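Local coordinates for protein phosphatidylinositol-specific phospholipase C1 (PDB 3H4X) that belongs to the calcium-dependent phosphoinositide phospholipase C family and folds as a barrel of parallel strands surrounded by helices, at residues Asn85-Ala89 against Gly106-Asp110; Arg70-Val74 against Asp101-Ala105. All blocks are in the same frame, centred on the assembly; numbering follows the deposited sequence.

Contact 1: residues Asn85-Ala89 against Gly106-Asp110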
# COMPACT_ATOMS: atom_id res chain seq x y z
N ASN A 85 -6.37 15.25 -4.86
CA ASN A 85 -5.38 16.13 -5.47
C ASN A 85 -4.86 15.59 -6.80
O ASN A 85 -3.87 16.09 -7.34
CB ASN A 85 -4.22 16.37 -4.49
CG ASN A 85 -3.55 15.09 -4.05
OD1 ASN A 85 -3.75 14.03 -4.64
ND2 ASN A 85 -2.75 15.18 -3.00
N CYS A 86 -5.54 14.60 -7.34
CA CYS A 86 -5.13 13.97 -8.60
C CYS A 86 -5.63 14.79 -9.79
O CYS A 86 -6.76 15.29 -9.77
CB CYS A 86 -5.65 12.54 -8.66
SG CYS A 86 -5.20 11.56 -7.20
N GLU A 87 -4.80 14.91 -10.83
CA GLU A 87 -5.12 15.77 -11.98
C GLU A 87 -5.37 15.02 -13.28
O GLU A 87 -5.91 15.59 -14.23
CB GLU A 87 -4.00 16.74 -12.32
CG GLU A 87 -3.28 17.44 -11.21
CD GLU A 87 -2.01 18.10 -11.76
OE1 GLU A 87 -0.90 17.67 -11.39
OE2 GLU A 87 -2.13 19.02 -12.60
N GLY A 88 -4.91 13.77 -13.37
CA GLY A 88 -4.95 13.07 -14.65
C GLY A 88 -4.04 13.70 -15.69
O GLY A 88 -4.41 13.83 -16.86
N ALA A 89 -2.84 14.09 -15.27
CA ALA A 89 -1.87 14.67 -16.19
C ALA A 89 -1.52 13.70 -17.31
O ALA A 89 -1.30 12.52 -17.07
CB ALA A 89 -0.61 15.07 -15.44
N GLY A 106 -7.22 8.85 -12.96
CA GLY A 106 -6.49 10.11 -12.96
C GLY A 106 -5.25 10.07 -12.09
O GLY A 106 -4.20 10.58 -12.46
N CYS A 107 -5.38 9.45 -10.92
CA CYS A 107 -4.24 9.26 -10.04
C CYS A 107 -3.14 8.45 -10.73
O CYS A 107 -1.97 8.81 -10.71
CB CYS A 107 -4.68 8.54 -8.77
SG CYS A 107 -3.36 8.21 -7.61
N LEU A 108 -3.54 7.35 -11.36
CA LEU A 108 -2.61 6.49 -12.07
C LEU A 108 -1.92 7.23 -13.21
O LEU A 108 -0.74 7.02 -13.48
CB LEU A 108 -3.32 5.24 -12.58
CG LEU A 108 -3.80 4.26 -11.50
CD1 LEU A 108 -4.76 3.25 -12.12
CD2 LEU A 108 -2.62 3.57 -10.82
N SER A 109 -2.67 8.10 -13.88
CA SER A 109 -2.08 8.93 -14.92
C SER A 109 -1.01 9.86 -14.34
O SER A 109 0.07 10.01 -14.92
CB SER A 109 -3.15 9.75 -15.65
OG SER A 109 -4.00 8.91 -16.40
N ASP A 110 -1.29 10.47 -13.20
CA ASP A 110 -0.30 11.33 -12.54
C ASP A 110 0.95 10.52 -12.22
O ASP A 110 2.08 10.98 -12.42
CB ASP A 110 -0.85 11.94 -11.25
CG ASP A 110 -1.87 13.03 -11.49
OD1 ASP A 110 -2.22 13.29 -12.66
OD2 ASP A 110 -2.31 13.64 -10.49
O HOH W 1 -0.54 15.62 -9.62
O HOH W 2 -0.04 10.14 -17.63

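Contact 2: residues Arg70-Val74 against Asp101-Ala105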
# COMPACT_ATOMS: atom_id res chain seq x y z
N ARG A 70 -19.69 4.96 -13.58
CA ARG A 70 -18.35 4.47 -13.87
C ARG A 70 -17.30 5.10 -12.96
O ARG A 70 -17.54 6.12 -12.31
CB ARG A 70 -18.00 4.71 -15.34
CG ARG A 70 -18.96 4.04 -16.32
CD ARG A 70 -18.49 4.18 -17.76
NE ARG A 70 -17.24 3.47 -18.01
CZ ARG A 70 -17.15 2.16 -18.26
NH1 ARG A 70 -18.24 1.41 -18.28
NH2 ARG A 70 -15.97 1.61 -18.48
N SER A 71 -16.13 4.45 -12.93
CA SER A 71 -14.93 4.94 -12.24
C SER A 71 -14.80 4.45 -10.80
O SER A 71 -15.80 4.21 -10.12
CB SER A 71 -14.83 6.47 -12.29
OG SER A 71 -15.55 7.09 -11.24
N TRP A 72 -13.56 4.27 -10.37
CA TRP A 72 -13.24 4.13 -8.96
C TRP A 72 -13.03 5.52 -8.40
O TRP A 72 -12.17 6.27 -8.87
CB TRP A 72 -11.94 3.35 -8.77
CG TRP A 72 -12.07 1.87 -8.69
CD1 TRP A 72 -12.42 1.12 -7.60
CD2 TRP A 72 -11.82 0.94 -9.75
NE1 TRP A 72 -12.40 -0.21 -7.92
CE2 TRP A 72 -12.04 -0.35 -9.23
CE3 TRP A 72 -11.43 1.07 -11.08
CZ2 TRP A 72 -11.89 -1.51 -10.01
CZ3 TRP A 72 -11.28 -0.06 -11.85
CH2 TRP A 72 -11.51 -1.34 -11.31
N ARG A 73 -13.81 5.88 -7.39
CA ARG A 73 -13.71 7.21 -6.81
C ARG A 73 -12.53 7.30 -5.85
O ARG A 73 -12.23 6.33 -5.15
CB ARG A 73 -14.98 7.57 -6.04
CG ARG A 73 -16.27 7.20 -6.72
CD ARG A 73 -16.48 7.98 -8.00
NE ARG A 73 -17.84 7.75 -8.48
CZ ARG A 73 -18.90 8.44 -8.07
NH1 ARG A 73 -18.75 9.43 -7.20
NH2 ARG A 73 -20.11 8.15 -8.54
N VAL A 74 -11.90 8.46 -5.81
CA VAL A 74 -10.90 8.76 -4.80
C VAL A 74 -11.51 9.79 -3.86
O VAL A 74 -11.84 10.90 -4.29
CB VAL A 74 -9.62 9.33 -5.42
CG1 VAL A 74 -8.61 9.67 -4.34
CG2 VAL A 74 -9.04 8.35 -6.43
N ASP A 101 -9.49 16.75 -8.13
CA ASP A 101 -10.69 15.93 -7.90
C ASP A 101 -10.90 14.90 -9.01
O ASP A 101 -12.03 14.61 -9.40
CB ASP A 101 -11.94 16.80 -7.75
CG ASP A 101 -11.93 17.63 -6.48
OD1 ASP A 101 -11.18 17.29 -5.54
OD2 ASP A 101 -12.68 18.63 -6.42
N GLN A 102 -9.80 14.33 -9.51
CA GLN A 102 -9.92 13.23 -10.46
C GLN A 102 -9.99 11.88 -9.75
O GLN A 102 -9.71 11.77 -8.56
CB GLN A 102 -8.77 13.27 -11.48
CG GLN A 102 -8.71 14.58 -12.25
CD GLN A 102 -10.01 14.87 -12.98
OE1 GLN A 102 -10.40 14.13 -13.88
NE2 GLN A 102 -10.69 15.94 -12.58
N ASP A 103 -10.38 10.86 -10.51
CA ASP A 103 -10.60 9.52 -9.99
C ASP A 103 -9.32 8.68 -9.98
O ASP A 103 -8.22 9.20 -10.16
CB ASP A 103 -11.69 8.81 -10.80
CG ASP A 103 -11.30 8.62 -12.26
OD1 ASP A 103 -10.17 8.98 -12.64
OD2 ASP A 103 -12.14 8.10 -13.03
N PHE A 104 -9.47 7.38 -9.75
CA PHE A 104 -8.32 6.49 -9.64
C PHE A 104 -7.51 6.47 -10.94
O PHE A 104 -6.28 6.51 -10.92
CB PHE A 104 -8.77 5.09 -9.23
CG PHE A 104 -7.64 4.11 -8.99
CD1 PHE A 104 -6.48 4.50 -8.33
CD2 PHE A 104 -7.76 2.79 -9.39
CE1 PHE A 104 -5.46 3.58 -8.09
CE2 PHE A 104 -6.75 1.88 -9.16
CZ PHE A 104 -5.60 2.28 -8.51
N ALA A 105 -8.21 6.40 -12.07
CA ALA A 105 -7.52 6.46 -13.36
C ALA A 105 -6.69 7.74 -13.48
O ALA A 105 -5.60 7.73 -14.04
CB ALA A 105 -8.52 6.35 -14.51
O HOH W 3 -11.22 5.09 -12.29

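Contact 1: residues Asn85-Ala89 against Gly106-Asp110
The carboxylate of D110 reaches out from helix 104-117 and is gripped by the backbone of the loop 85-89. With CG anti to its own carbonyl carbon (chi1 -73°), the group faces the amides of E87 and A89. E87 N bonds to OD2 of D110 at 2.8 Å from the syn side, 21° out of the carboxylate plane, and A89 N meets OD1 of D110 at 2.8 Å almost head-on; these two bonds, to different oxygens, limit rotation of the carboxylate. A water donates to both OD2 of D110 and OE1 of E87, which lie 4.4 Å apart, and probably eases the repulsion between the two carboxylates, while that of E87 is itself held by the amides of R96, T97 and K98. G88 turns in a left-handed conformation (phi 66°), bringing its CA to 3.7 Å from CA of G106 with no side chain at either residue. SG of C86 leans on CB of C107 at 3.4 Å; the SG of C107, anti to its backbone N, lies 3.8 Å from SG of C86, too far for a disulfide. F48 lies against C86, C107 and D110. A buried helix carboxylate thus ties an irregular loop onto an outer helix of the TIM barrel.

Contact 2: residues Arg70-Val74 against Asp101-Ala105
W72 and F104 meet through one direct backbone hydrogen bond: F104 N, in the first turn of helix 104-117, donates to W72 O at 3.0 Å, nearly straight (163° at the hydrogen). A water adds a second polar link, accepting from W72 N and from A105 N and making a weak bond to OD2 of D103, so that it bridges W72 and the helix start.

D103 occupies the N-cap position. Its CG stands between the backbone N and the carbonyl carbon (chi1 63°), which folds the carboxylate back over the first turn, where OD1 accepts from G106 N. The other oxygen, OD2, lies 3.2 Å from CB of S71, and CB of D103 sits equally close, 3.2 Å, to W72 O.

Apolar contacts fill in behind these bonds. CB of W72 abuts CB of F104 at 3.6 Å, whereas the indole swings off toward E144, F145 and L148 of helix 142-153. The side chain of F104, its CG anti to the backbone N (chi1 -176°), also reaches L148, and touches L63 of strand 58-64. V74 lays CG2 against the peptide that joins D103 to F104, 3.5 Å from F104 N, and 4.3 Å from CB of F104; L63 packs on V74 as well.

D101, in the same segment, forms a salt bridge with K42 and lines an acetyl-group pocket with K42 and N83. The arrangement combines an Asp N-cap with packing at the start of the helix of a beta-alpha-beta crossover: helix 104-117 follows strand 58-64 and leads to its parallel neighbour 124-130 along the chain, its start bonded to W72, just before the short strand 73-74, and packed on V74 of that strand, which pairs antiparallel with 58-64.

Overall arrangement
Contacts 1 and 2 both fix helix 104-117, contact 2 at its N-terminal start and contact 1 along its first turns. Their centres are about 9 Å apart, and each is about 17 Å from the centre of the chain. They touch through Q102, whose backbone N lies 3.2 Å from C86 O, a probable hydrogen bond, and whose CG packs 3.5 Å from C of E87. The segments alternate along the sequence, so the chain from 70-74 passes 85-89 before returning through 101-105 into the helix. The D103 cap on G106 runs from one contact into the other. An acetyl-group pocket lies beside both: K42, one of its residues, touches the N85 side chain, and D101 is in the segment 101-105.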